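Local structure of rubber oxygenase (Streptomyces sp., 5O1L) at residues P108-K113 with S264-G269; L116-Q121 with N250-E255; K124-Y129 with F361-I366; V152-G157 with S208-Q213. The protein cleaves the cis-1,4-polyisoprene chains of rubber oxidatively, adding dioxygen across their double bonds with a non-covalently bound b-type heme. All blocks are in the same frame, centred on the assembly; numbering follows the deposited sequence.

Contact 1. Residues P108-K113 with S264-G269; sequences PSWADK and SAHMLG. With EDO (1,2-ethanediol), chain G.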
loop_
_atom_site.group_PDB
_atom_site.type_symbol
_atom_site.label_atom_id
_atom_site.label_comp_id
_atom_site.label_asym_id
_atom_site.label_seq_id
_atom_site.Cartn_x
_atom_site.Cartn_y
_atom_site.Cartn_z
ATOM N N PRO A 108 12.429 -13.825 -4.746
ATOM C CA PRO A 108 12.337 -15.119 -4.074
ATOM C C PRO A 108 12.327 -16.267 -5.106
ATOM O O PRO A 108 11.843 -16.117 -6.230
ATOM C CB PRO A 108 10.999 -15.033 -3.385
ATOM C CG PRO A 108 10.210 -14.062 -4.130
ATOM C CD PRO A 108 11.202 -13.055 -4.660
ATOM N N SER A 109 12.722 -17.451 -4.628
ATOM C CA SER A 109 12.746 -18.622 -5.480
ATOM C C SER A 109 11.377 -19.103 -6.002
ATOM O O SER A 109 11.250 -19.716 -7.068
ATOM C CB SER A 109 13.352 -19.824 -4.667
ATOM O OG SER A 109 12.557 -20.061 -3.507
ATOM N N TRP A 110 10.311 -18.677 -5.279
ATOM C CA TRP A 110 8.986 -19.015 -5.600
ATOM C C TRP A 110 8.281 -17.974 -6.448
ATOM O O TRP A 110 7.111 -18.162 -6.793
ATOM C CB TRP A 110 8.194 -19.240 -4.308
ATOM C CG TRP A 110 8.389 -18.242 -3.203
ATOM C CD1 TRP A 110 9.225 -18.277 -2.169
ATOM C CD2 TRP A 110 7.661 -16.995 -3.054
ATOM N NE1 TRP A 110 9.107 -17.177 -1.357
ATOM C CE2 TRP A 110 8.143 -16.369 -1.921
ATOM C CE3 TRP A 110 6.656 -16.380 -3.768
ATOM C CZ2 TRP A 110 7.609 -15.170 -1.451
ATOM C CZ3 TRP A 110 6.147 -15.162 -3.262
ATOM C CH2 TRP A 110 6.652 -14.603 -2.150
ATOM N N ALA A 111 8.974 -16.924 -6.846
ATOM C CA ALA A 111 8.360 -15.970 -7.794
ATOM C C ALA A 111 8.144 -16.597 -9.127
ATOM O O ALA A 111 9.038 -17.332 -9.662
ATOM C CB ALA A 111 9.236 -14.775 -7.943
ATOM N N ASP A 112 6.972 -16.392 -9.713
ATOM C CA ASP A 112 6.611 -16.949 -10.994
ATOM C C ASP A 112 6.428 -15.802 -11.990
ATOM O O ASP A 112 5.482 -15.024 -11.883
ATOM C CB ASP A 112 5.362 -17.730 -10.802
ATOM C CG ASP A 112 4.904 -18.452 -12.034
ATOM O OD1 ASP A 112 4.571 -17.840 -13.061
ATOM O OD2 ASP A 112 4.868 -19.719 -11.989
ATOM N N LYS A 113 7.330 -15.708 -12.947
ATOM C CA LYS A 113 7.367 -14.582 -13.882
ATOM C C LYS A 113 6.072 -14.503 -14.643
ATOM O O LYS A 113 5.540 -13.353 -14.831
ATOM C CB LYS A 113 8.512 -14.774 -14.893
ATOM C CG LYS A 113 8.499 -13.790 -16.096
ATOM C CD LYS A 113 9.538 -14.039 -17.216
ATOM C CE LYS A 113 9.701 -12.793 -18.114
ATOM N NZ LYS A 113 8.431 -12.084 -18.430
ATOM N N SER A 264 5.703 -8.954 -3.669
ATOM C CA SER A 264 6.047 -7.589 -3.226
ATOM C C SER A 264 6.243 -7.527 -1.734
ATOM O O SER A 264 7.149 -6.834 -1.262
ATOM C CB SER A 264 4.985 -6.630 -3.667
ATOM O OG SER A 264 4.879 -6.563 -5.093
ATOM N N ALA A 265 5.457 -8.209 -0.936
ATOM C CA ALA A 265 5.649 -8.288 0.519
ATOM C C ALA A 265 7.017 -8.845 0.818
ATOM O O ALA A 265 7.740 -8.300 1.664
ATOM C CB ALA A 265 4.586 -9.154 1.139
ATOM N N HIS A 266 7.425 -9.916 0.142
ATOM C CA HIS A 266 8.800 -10.470 0.383
ATOM C C HIS A 266 9.822 -9.425 0.043
ATOM O O HIS A 266 10.775 -9.234 0.839
ATOM C CB HIS A 266 8.966 -11.671 -0.537
ATOM C CG HIS A 266 10.298 -12.318 -0.422
ATOM N ND1 HIS A 266 11.474 -11.930 -1.046
ATOM C CD2 HIS A 266 10.587 -13.431 0.256
ATOM C CE1 HIS A 266 12.432 -12.806 -0.693
ATOM N NE2 HIS A 266 11.915 -13.702 0.130
ATOM N N MET A 267 9.679 -8.735 -1.077
ATOM C CA MET A 267 10.744 -7.765 -1.479
ATOM C C MET A 267 10.751 -6.576 -0.575
ATOM O O MET A 267 11.791 -5.952 -0.391
ATOM C CB MET A 267 10.497 -7.341 -2.895
ATOM C CG MET A 267 10.574 -8.463 -3.917
ATOM S SD MET A 267 12.112 -9.388 -3.876
ATOM C CE MET A 267 13.330 -8.167 -4.449
ATOM N N LEU A 268 9.684 -6.281 0.111
ATOM C CA LEU A 268 9.672 -5.209 1.150
ATOM C C LEU A 268 10.242 -5.664 2.448
ATOM O O LEU A 268 10.343 -4.846 3.398
ATOM C CB LEU A 268 8.254 -4.706 1.361
ATOM C CG LEU A 268 7.701 -3.943 0.190
ATOM C CD1 LEU A 268 6.144 -3.850 0.218
ATOM C CD2 LEU A 268 8.296 -2.565 0.133
ATOM N N GLY A 269 10.635 -6.933 2.587
ATOM C CA GLY A 269 11.202 -7.414 3.806
ATOM C C GLY A 269 10.307 -8.174 4.737
ATOM O O GLY A 269 10.734 -8.535 5.832
HETATM C C1 EDO G . 6.853 -19.472 -14.776
HETATM O O1 EDO G . 7.124 -18.115 -15.163
HETATM C C2 EDO G . 5.516 -19.946 -15.349
HETATM O O2 EDO G . 5.090 -21.142 -14.700
#

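Contact 2. Residues L116-Q121 with N250-E255; sequences LDRGAQ and NTADAE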
loop_
_atom_site.group_PDB
_atom_site.type_symbol
_atom_site.label_atom_id
_atom_site.label_comp_id
_atom_site.label_asym_id
_atom_site.label_seq_id
_atom_site.Cartn_x
_atom_site.Cartn_y
_atom_site.Cartn_z
ATOM N N LEU A 116 3.390 -13.056 -12.414
ATOM C CA LEU A 116 3.640 -11.648 -12.209
ATOM C C LEU A 116 3.198 -10.815 -13.418
ATOM O O LEU A 116 2.633 -9.759 -13.255
ATOM C CB LEU A 116 5.089 -11.380 -11.833
ATOM C CG LEU A 116 5.538 -11.899 -10.479
ATOM C CD1 LEU A 116 7.072 -11.746 -10.400
ATOM C CD2 LEU A 116 4.812 -11.323 -9.341
ATOM N N ASP A 117 3.516 -11.295 -14.592
ATOM C CA ASP A 117 3.108 -10.601 -15.842
ATOM C C ASP A 117 1.601 -10.561 -15.934
ATOM O O ASP A 117 0.993 -9.511 -16.328
ATOM C CB ASP A 117 3.659 -11.327 -17.054
ATOM C CG ASP A 117 5.149 -11.206 -17.260
ATOM O OD1 ASP A 117 5.864 -10.422 -16.594
ATOM O OD2 ASP A 117 5.645 -11.933 -18.194
ATOM N N ARG A 118 0.921 -11.672 -15.610
ATOM C CA ARG A 118 -0.518 -11.710 -15.681
ATOM C C ARG A 118 -1.163 -10.757 -14.705
ATOM O O ARG A 118 -2.156 -10.114 -14.997
ATOM C CB ARG A 118 -1.012 -13.142 -15.499
ATOM C CG ARG A 118 -2.487 -13.245 -15.593
ATOM C CD ARG A 118 -2.990 -14.707 -15.510
ATOM N NE ARG A 118 -4.325 -14.685 -15.986
ATOM C CZ ARG A 118 -4.917 -15.612 -16.729
ATOM N NH1 ARG A 118 -4.284 -16.735 -17.030
ATOM N NH2 ARG A 118 -6.176 -15.424 -17.092
ATOM N N GLY A 119 -0.605 -10.692 -13.496
ATOM C CA GLY A 119 -1.125 -9.765 -12.518
ATOM C C GLY A 119 -0.961 -8.327 -12.865
ATOM O O GLY A 119 -1.846 -7.514 -12.576
ATOM N N ALA A 120 0.171 -8.027 -13.511
ATOM C CA ALA A 120 0.400 -6.652 -14.000
ATOM C C ALA A 120 -0.594 -6.322 -15.116
ATOM O O ALA A 120 -1.174 -5.232 -15.120
ATOM C CB ALA A 120 1.822 -6.546 -14.531
ATOM N N GLN A 121 -0.809 -7.276 -16.017
ATOM C CA GLN A 121 -1.807 -7.058 -17.078
ATOM C C GLN A 121 -3.211 -6.877 -16.529
ATOM O O GLN A 121 -3.963 -5.996 -16.963
ATOM C CB GLN A 121 -1.780 -8.149 -18.108
ATOM C CG GLN A 121 -0.549 -8.137 -18.967
ATOM C CD GLN A 121 -0.443 -6.934 -19.945
ATOM O OE1 GLN A 121 -1.418 -6.235 -20.287
ATOM N NE2 GLN A 121 0.758 -6.689 -20.373
ATOM N N ASN A 250 -11.575 -13.375 -12.968
ATOM C CA ASN A 250 -11.542 -14.803 -13.069
ATOM C C ASN A 250 -10.498 -15.360 -12.102
ATOM O O ASN A 250 -9.667 -14.617 -11.528
ATOM C CB ASN A 250 -11.383 -15.250 -14.469
ATOM C CG ASN A 250 -10.057 -14.836 -15.118
ATOM O OD1 ASN A 250 -9.017 -14.771 -14.468
ATOM N ND2 ASN A 250 -10.053 -14.623 -16.443
ATOM N N THR A 251 -10.552 -16.651 -11.861
ATOM C CA THR A 251 -9.711 -17.248 -10.846
ATOM C C THR A 251 -8.233 -17.040 -11.142
ATOM O O THR A 251 -7.424 -16.768 -10.223
ATOM C CB THR A 251 -9.981 -18.736 -10.754
ATOM O OG1 THR A 251 -9.909 -19.372 -12.067
ATOM C CG2 THR A 251 -11.358 -18.887 -10.089
ATOM N N ALA A 252 -7.835 -17.193 -12.401
ATOM C CA ALA A 252 -6.443 -17.093 -12.740
ATOM C C ALA A 252 -5.916 -15.646 -12.482
ATOM O O ALA A 252 -4.809 -15.472 -11.950
ATOM C CB ALA A 252 -6.196 -17.444 -14.184
ATOM N N ASP A 253 -6.729 -14.658 -12.827
ATOM C CA ASP A 253 -6.302 -13.276 -12.573
ATOM C C ASP A 253 -6.277 -12.983 -11.094
ATOM O O ASP A 253 -5.385 -12.253 -10.629
ATOM C CB ASP A 253 -7.250 -12.289 -13.240
ATOM C CG ASP A 253 -6.952 -12.099 -14.730
ATOM O OD1 ASP A 253 -5.852 -12.403 -15.220
ATOM O OD2 ASP A 253 -7.879 -11.588 -15.402
ATOM N N ALA A 254 -7.224 -13.448 -10.292
ATOM C CA ALA A 254 -7.199 -13.293 -8.865
ATOM C C ALA A 254 -5.941 -13.878 -8.283
ATOM O O ALA A 254 -5.333 -13.299 -7.378
ATOM C CB ALA A 254 -8.404 -13.889 -8.197
ATOM N N GLU A 255 -5.583 -15.063 -8.727
ATOM C CA GLU A 255 -4.362 -15.713 -8.223
ATOM C C GLU A 255 -3.113 -14.953 -8.626
ATOM O O GLU A 255 -2.161 -14.872 -7.849
ATOM C CB GLU A 255 -4.276 -17.129 -8.694
ATOM C CG GLU A 255 -5.317 -17.982 -8.036
ATOM C CD GLU A 255 -5.278 -18.063 -6.573
ATOM O OE1 GLU A 255 -4.130 -18.276 -6.051
ATOM O OE2 GLU A 255 -6.371 -18.008 -5.948
HETATM O O HOH W 1 -4.344 -10.658 -16.822
HETATM O O HOH W 2 -7.721 -13.008 -17.803
#

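Contact 3. Residues K124-Y129 with F361-I366; sequences KTKGIY and FREGLI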
loop_
_atom_site.group_PDB
_atom_site.type_symbol
_atom_site.label_atom_id
_atom_site.label_comp_id
_atom_site.label_asym_id
_atom_site.label_seq_id
_atom_site.Cartn_x
_atom_site.Cartn_y
_atom_site.Cartn_z
ATOM N N LYS A 124 -3.660 -3.372 -15.046
ATOM C CA LYS A 124 -3.864 -2.403 -16.129
ATOM C C LYS A 124 -5.246 -2.493 -16.701
ATOM O O LYS A 124 -5.937 -1.487 -16.812
ATOM C CB LYS A 124 -2.805 -2.648 -17.193
ATOM C CG LYS A 124 -2.931 -1.755 -18.440
ATOM C CD LYS A 124 -2.324 -0.359 -18.246
ATOM C CE LYS A 124 -2.079 0.206 -19.658
ATOM N NZ LYS A 124 -1.981 1.678 -19.732
ATOM N N THR A 125 -5.736 -3.696 -17.014
ATOM C CA THR A 125 -7.084 -3.864 -17.570
ATOM C C THR A 125 -8.133 -3.287 -16.689
ATOM O O THR A 125 -9.095 -2.694 -17.122
ATOM C CB THR A 125 -7.340 -5.350 -17.792
ATOM O OG1 THR A 125 -6.326 -5.844 -18.707
ATOM C CG2 THR A 125 -8.679 -5.639 -18.367
ATOM N N LYS A 126 -7.960 -3.478 -15.387
ATOM C CA LYS A 126 -8.919 -3.024 -14.381
ATOM C C LYS A 126 -8.458 -1.743 -13.719
ATOM O O LYS A 126 -8.881 -1.400 -12.597
ATOM C CB LYS A 126 -9.168 -4.116 -13.328
ATOM C CG LYS A 126 -9.546 -5.456 -13.901
ATOM C CD LYS A 126 -10.667 -5.488 -14.844
ATOM C CE LYS A 126 -11.007 -6.922 -15.170
ATOM N NZ LYS A 126 -12.005 -6.945 -16.237
ATOM N N GLY A 127 -7.644 -0.959 -14.406
ATOM C CA GLY A 127 -6.923 0.160 -13.795
ATOM C C GLY A 127 -7.741 1.246 -13.184
ATOM O O GLY A 127 -7.351 1.784 -12.156
ATOM N N ILE A 128 -8.870 1.610 -13.766
ATOM C CA ILE A 128 -9.706 2.638 -13.112
ATOM C C ILE A 128 -10.156 2.175 -11.722
ATOM O O ILE A 128 -10.169 2.948 -10.738
ATOM C CB ILE A 128 -10.888 3.081 -13.990
ATOM C CG1 ILE A 128 -11.565 4.305 -13.354
ATOM C CG2 ILE A 128 -11.824 1.988 -14.285
ATOM C CD1 ILE A 128 -12.650 4.828 -14.266
ATOM N N TYR A 129 -10.539 0.886 -11.630
ATOM C CA TYR A 129 -11.029 0.352 -10.375
ATOM C C TYR A 129 -9.941 0.171 -9.365
ATOM O O TYR A 129 -10.048 0.638 -8.227
ATOM C CB TYR A 129 -11.775 -0.991 -10.584
ATOM C CG TYR A 129 -12.816 -0.888 -11.673
ATOM C CD1 TYR A 129 -13.851 0.018 -11.527
ATOM C CD2 TYR A 129 -12.702 -1.646 -12.839
ATOM C CE1 TYR A 129 -14.752 0.236 -12.539
ATOM C CE2 TYR A 129 -13.615 -1.473 -13.851
ATOM C CZ TYR A 129 -14.652 -0.535 -13.669
ATOM O OH TYR A 129 -15.643 -0.230 -14.669
ATOM N N PHE A 361 -21.468 -2.521 -17.600
ATOM C CA PHE A 361 -21.327 -1.986 -18.966
ATOM C C PHE A 361 -19.852 -2.026 -19.405
ATOM O O PHE A 361 -19.524 -2.433 -20.515
ATOM C CB PHE A 361 -21.846 -0.542 -19.005
ATOM C CG PHE A 361 -21.601 0.143 -20.298
ATOM C CD1 PHE A 361 -22.229 -0.320 -21.419
ATOM C CD2 PHE A 361 -20.771 1.245 -20.355
ATOM C CE1 PHE A 361 -21.997 0.278 -22.647
ATOM C CE2 PHE A 361 -20.588 1.908 -21.569
ATOM C CZ PHE A 361 -21.140 1.392 -22.686
ATOM N N ARG A 362 -18.953 -1.554 -18.537
ATOM C CA ARG A 362 -17.519 -1.543 -18.915
ATOM C C ARG A 362 -16.922 -2.935 -19.089
ATOM O O ARG A 362 -16.011 -3.104 -19.865
ATOM C CB ARG A 362 -16.727 -0.751 -17.912
ATOM C CG ARG A 362 -17.089 0.737 -17.858
ATOM C CD ARG A 362 -16.900 1.367 -19.160
ATOM N NE ARG A 362 -17.183 2.820 -19.025
ATOM C CZ ARG A 362 -17.280 3.604 -20.093
ATOM N NH1 ARG A 362 -17.083 3.117 -21.285
ATOM N NH2 ARG A 362 -17.497 4.871 -19.888
ATOM N N GLU A 363 -17.515 -3.885 -18.374
ATOM C CA GLU A 363 -17.185 -5.306 -18.543
ATOM C C GLU A 363 -17.808 -5.970 -19.716
ATOM O O GLU A 363 -17.575 -7.166 -19.924
ATOM C CB GLU A 363 -17.584 -6.048 -17.225
ATOM C CG GLU A 363 -16.664 -5.634 -16.120
ATOM C CD GLU A 363 -15.272 -6.243 -16.340
ATOM O OE1 GLU A 363 -14.938 -6.839 -17.432
ATOM O OE2 GLU A 363 -14.494 -6.241 -15.403
ATOM N N GLY A 364 -18.610 -5.260 -20.480
ATOM C CA GLY A 364 -19.188 -5.785 -21.697
ATOM C C GLY A 364 -20.380 -6.707 -21.460
ATOM O O GLY A 364 -20.759 -7.435 -22.381
ATOM N N LEU A 365 -21.033 -6.615 -20.311
ATOM C CA LEU A 365 -22.068 -7.530 -19.971
ATOM C C LEU A 365 -23.472 -7.043 -20.234
ATOM O O LEU A 365 -24.397 -7.883 -20.277
ATOM C CB LEU A 365 -21.993 -7.852 -18.451
ATOM C CG LEU A 365 -20.690 -8.482 -18.011
ATOM C CD1 LEU A 365 -20.701 -8.585 -16.476
ATOM C CD2 LEU A 365 -20.493 -9.799 -18.671
ATOM N N ILE A 366 -23.673 -5.744 -20.296
ATOM C CA ILE A 366 -24.985 -5.166 -20.541
ATOM C C ILE A 366 -24.893 -4.063 -21.530
ATOM O O ILE A 366 -23.843 -3.415 -21.673
ATOM C CB ILE A 366 -25.676 -4.655 -19.233
ATOM C CG1 ILE A 366 -24.875 -3.487 -18.574
ATOM C CG2 ILE A 366 -25.868 -5.785 -18.244
ATOM C CD1 ILE A 366 -25.523 -2.827 -17.445
#

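Contact 4. Residues V152-G157 with S208-Q213; sequences VYYSKG and SPAWSQ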
loop_
_atom_site.group_PDB
_atom_site.type_symbol
_atom_site.label_atom_id
_atom_site.label_comp_id
_atom_site.label_asym_id
_atom_site.label_seq_id
_atom_site.Cartn_x
_atom_site.Cartn_y
_atom_site.Cartn_z
ATOM N N VAL A 152 3.506 8.143 10.018
ATOM C CA VAL A 152 3.630 9.068 8.943
ATOM C C VAL A 152 3.558 10.498 9.501
ATOM O O VAL A 152 4.323 11.368 9.085
ATOM C CB VAL A 152 2.542 8.802 7.890
ATOM C CG1 VAL A 152 2.508 9.894 6.843
ATOM C CG2 VAL A 152 2.824 7.449 7.199
ATOM N N TYR A 153 2.649 10.707 10.438
ATOM C CA TYR A 153 2.432 12.053 10.996
ATOM C C TYR A 153 3.681 12.539 11.691
ATOM O O TYR A 153 4.037 13.707 11.562
ATOM C CB TYR A 153 1.280 12.042 11.971
ATOM C CG TYR A 153 0.887 13.417 12.526
ATOM C CD1 TYR A 153 -0.086 14.180 11.938
ATOM C CD2 TYR A 153 1.477 13.866 13.682
ATOM C CE1 TYR A 153 -0.424 15.425 12.453
ATOM C CE2 TYR A 153 1.160 15.115 14.212
ATOM C CZ TYR A 153 0.237 15.855 13.592
ATOM O OH TYR A 153 -0.034 17.085 14.168
ATOM N N TYR A 154 4.311 11.701 12.495
ATOM C CA TYR A 154 5.492 12.106 13.297
ATOM C C TYR A 154 6.823 11.956 12.618
ATOM O O TYR A 154 7.827 12.395 13.171
ATOM C CB TYR A 154 5.515 11.382 14.656
ATOM C CG TYR A 154 4.346 11.745 15.528
ATOM C CD1 TYR A 154 4.200 13.083 15.985
ATOM C CD2 TYR A 154 3.471 10.806 15.973
ATOM C CE1 TYR A 154 3.133 13.427 16.776
ATOM C CE2 TYR A 154 2.405 11.132 16.762
ATOM C CZ TYR A 154 2.281 12.463 17.215
ATOM O OH TYR A 154 1.204 12.786 17.971
ATOM N N SER A 155 6.894 11.409 11.398
ATOM C CA SER A 155 8.206 11.256 10.697
ATOM C C SER A 155 8.745 12.612 10.241
ATOM O O SER A 155 7.984 13.400 9.720
ATOM C CB SER A 155 8.055 10.310 9.508
ATOM O OG SER A 155 8.300 9.069 10.033
ATOM N N LYS A 156 10.042 12.857 10.477
ATOM C CA LYS A 156 10.624 14.208 10.390
ATOM C C LYS A 156 11.640 14.462 9.288
ATOM O O LYS A 156 11.743 15.612 8.815
ATOM C CB LYS A 156 11.231 14.610 11.763
ATOM C CG LYS A 156 10.201 14.883 12.847
ATOM C CD LYS A 156 9.252 16.020 12.425
ATOM C CE LYS A 156 7.853 15.904 13.005
ATOM N NZ LYS A 156 6.790 16.011 11.957
ATOM N N GLY A 157 12.376 13.423 8.882
ATOM C CA GLY A 157 13.575 13.595 8.035
ATOM C C GLY A 157 13.394 13.462 6.532
ATOM O O GLY A 157 14.393 13.474 5.813
ATOM N N SER A 208 11.866 10.381 18.680
ATOM C CA SER A 208 10.841 11.438 18.701
ATOM C C SER A 208 9.979 11.274 19.929
ATOM O O SER A 208 9.278 10.302 20.068
ATOM C CB SER A 208 9.936 11.364 17.459
ATOM O OG SER A 208 8.632 11.921 17.694
ATOM N N PRO A 209 10.023 12.235 20.871
ATOM C CA PRO A 209 9.165 12.037 22.025
ATOM C C PRO A 209 7.666 11.980 21.767
ATOM O O PRO A 209 6.978 11.228 22.439
ATOM C CB PRO A 209 9.532 13.247 22.923
ATOM C CG PRO A 209 10.951 13.507 22.580
ATOM C CD PRO A 209 11.014 13.317 21.092
ATOM N N ALA A 210 7.173 12.728 20.791
ATOM C CA ALA A 210 5.761 12.694 20.435
ATOM C C ALA A 210 5.373 11.276 19.876
ATOM O O ALA A 210 4.304 10.760 20.232
ATOM C CB ALA A 210 5.446 13.762 19.428
ATOM N N TRP A 211 6.277 10.654 19.121
ATOM C CA TRP A 211 5.976 9.302 18.599
ATOM C C TRP A 211 5.997 8.335 19.749
ATOM O O TRP A 211 5.096 7.547 19.922
ATOM C CB TRP A 211 6.936 8.867 17.452
ATOM C CG TRP A 211 6.496 7.482 16.950
ATOM C CD1 TRP A 211 5.490 7.204 16.029
ATOM C CD2 TRP A 211 6.938 6.238 17.464
ATOM N NE1 TRP A 211 5.332 5.846 15.978
ATOM C CE2 TRP A 211 6.211 5.223 16.816
ATOM C CE3 TRP A 211 7.873 5.873 18.444
ATOM C CZ2 TRP A 211 6.377 3.886 17.132
ATOM C CZ3 TRP A 211 8.101 4.574 18.689
ATOM C CH2 TRP A 211 7.345 3.564 18.036
ATOM N N SER A 212 7.045 8.375 20.560
ATOM C CA SER A 212 7.187 7.435 21.683
ATOM C C SER A 212 6.048 7.516 22.647
ATOM O O SER A 212 5.555 6.499 23.088
ATOM C CB SER A 212 8.463 7.699 22.474
ATOM O OG SER A 212 9.510 7.398 21.629
ATOM N N GLN A 213 5.619 8.722 22.954
ATOM C CA GLN A 213 4.553 8.919 23.926
ATOM C C GLN A 213 3.217 8.469 23.444
ATOM O O GLN A 213 2.397 8.120 24.268
ATOM C CB GLN A 213 4.493 10.383 24.387
ATOM C CG GLN A 213 5.635 10.649 25.335
ATOM C CD GLN A 213 5.968 12.123 25.547
ATOM O OE1 GLN A 213 5.270 13.029 25.068
ATOM N NE2 GLN A 213 7.100 12.355 26.217
HETATM O O HOH W 3 8.210 13.791 15.454
#

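Contact 1. Residues P108-K113 with S264-G269
Pro108 lays its ring flat over the imidazole of His266: CB stands 3.8 Å from the ring centroid of His266 and only 7° off the normal, a CH-pi contact. The neighbouring Pro108 CD reaches past that ring to Met267 SD at 3.9 Å. Pro108 also opens a type I beta turn, closed by Ala111 N donating to Pro108 O (3.0 Å), and this turn returns Trp110 to the same histidine. With CG of Trp110 set between its backbone N and carbonyl carbon (chi1 44°), the indole folds back over Pro108 CB and points its CZ2 corner at His266 CD2, 3.8 Å away. The result is an offset edge-to-face pair, Trp110 edge to His266 face, the planes at 90°. Trp110 NE1 is hydrogen-bonded to Asp272 OD2, beyond the Schellman motif at Gly269. Exchanging His266 for an alanine would probably leave both the proline ring and the indole edge without the aromatic face they pack on, and open a gap between loop and helix. Farther on, Asp112 N-caps helix 113-125 and holds an ethanediol, Asp112 OD2 lying 3.1 Å from its O2. The loop between helices 95-104 and 113-125 is thus pinned on the C-terminal turn of helix 251-267, whose Met267 packs on helix 187-204 and whose next residue, Leu268, touches the heme.

Contact 2. Residues L116-Q121 with N250-E255
Arg118 reaches Asp253 and Ala252 with a chain stretched out from CG to NE, CG standing opposite the backbone N (chi1 -179°), so that its guanidinium arrives at the first turn of the other helix. Asp253 turns its CG to the side of its own backbone N, bringing OD1 into the path of that arm. The motif is a surface salt bridge between two helices, 113-125 and 251-267, made at the capped N-terminus of the second. Arg118 NE donates to Asp253 OD1 at 2.9 Å in an almost straight bond (178°). The oxygen lies in the guanidinium plane, whereas the nitrogen comes from above the carboxylate plane, and the two flat groups are turned 70° against each other. One face of the guanidinium rests on the methyl of Ala252, with CZ of Arg118 3.4 Å from Ala252 CB, which would tend to keep the planar group from rocking. Asn250 is the N-cap: its OD1 accepts from Asp253 N (2.8 Å), so the aspartate is tied through its backbone as well as its carboxylate. The negative carboxylate in the first turn would also suit the positive end of the helix dipole. Two waters extend the link. One accepts from Arg118 NH2 and Asn250 ND2 and donates a hydrogen bond to Asp253 OD2 at 2.8 Å. The other donates to both helices, to Arg118 O at 2.9 Å and to Asp253 OD1 at 2.8 Å.

Contact 3. Residues K124-Y129 with F361-I366
A salt bridge joins the break between two consecutive helices to the end of a third: Lys126 follows helix 113-125 and stands at the N-cap position of helix 127-142, while Glu363 is the residue just before Gly364, whose positive phi makes the Schellman motif that ends helix 345-362. Lys126 NZ donates to Glu363 OE2 at 2.7 Å, on the syn lone pair of that oxygen, and Glu363 OE1 is 3.2 Å from the same NZ. The lysine chain bends once, at chi2 (-53°), then runs straight to its ammonium, meeting the glutamate at about a right angle. A methionine replacing Lys126 would probably leave the Glu363 carboxylate without its positive mate and the helix break and the helix end without their ionic tie. Alongside, Tyr129 sets its hydroxyl against the aliphatic base of Arg362, OH lying 3.5 Å from Arg362 CB and 3.6 Å from Arg362 CG. The guanidinium leads off elsewhere, to a salt bridge with Glu379 on helix 373-393. Glu363 OE2 has a second donor in Arg248 N, and Val247 of the same loop touches both charged side chains. Tyr129 packs in addition on Trp355 and Val359 of helix 345-362, while Ile128 faces helix 373-393.

Contact 4. Residues V152-G157 with S208-Q213
The end of helix 146-154 meets the first turn of helix 209-214, the backbones coming nearest at Tyr154 and Trp211, whose CA atoms are 6.0 Å apart. Tyr154 carries the contact. Its CG stands opposite its own carbonyl carbon (chi1 -64°), which swings the ring over the turn: the Ala210 carbonyl group and Trp211 N lie above one face, and Tyr154 CE1 touches Ala210 CB at 3.5 Å. The opposite face takes CD2 of the preceding Tyr153, so the ring is held between its own helix and the other. At its root, Tyr154 CB packs on Trp211 CB at 4.0 Å, and Tyr154 CD2 approaches Trp211 CA at 3.9 Å. The second helix is started by an N-cap serine, Ser208 OG accepting from Trp211 N at 3.0 Å. The same hydroxyl bonds a water, 2.9 Å from Ser208 OG, that donates to Tyr154 O at 2.7 Å and so links cap to helix end. Both pieces belong to the heme-binding catalytic domain: Ser155, just after helix 146-154, lines the heme pocket, and the Trp211 side chain is about 7 Å from the cofactor. The phenol end of Tyr154 points on to helix 298-313, where its OH is hydrogen-bonded to Glu299 OE2.

In the fold
From the N terminus, the chain first supplies 108-113, 116-121 and 124-129 in close succession, each awaiting a distant partner. The 152-157 segment follows and meets 208-213 after 50 intervening residues, so contact 4 closes the shortest loop, nested within those of the other three. Segment 250-255 next closes contact 2, and 264-269, farther along the same helix 251-267, closes contact 1 around it. Contact 3, completed last at 361-366, crosses both. Contacts 1 and 2 tie the loop before helix 113-125 and that helix itself to helix 251-267; contact 3 joins the far end of helix 113-125, where helix 127-142 begins, to the end of helix 345-362. Contact 4 lies across the chain's centre from contacts 2 and 3, beside the heme.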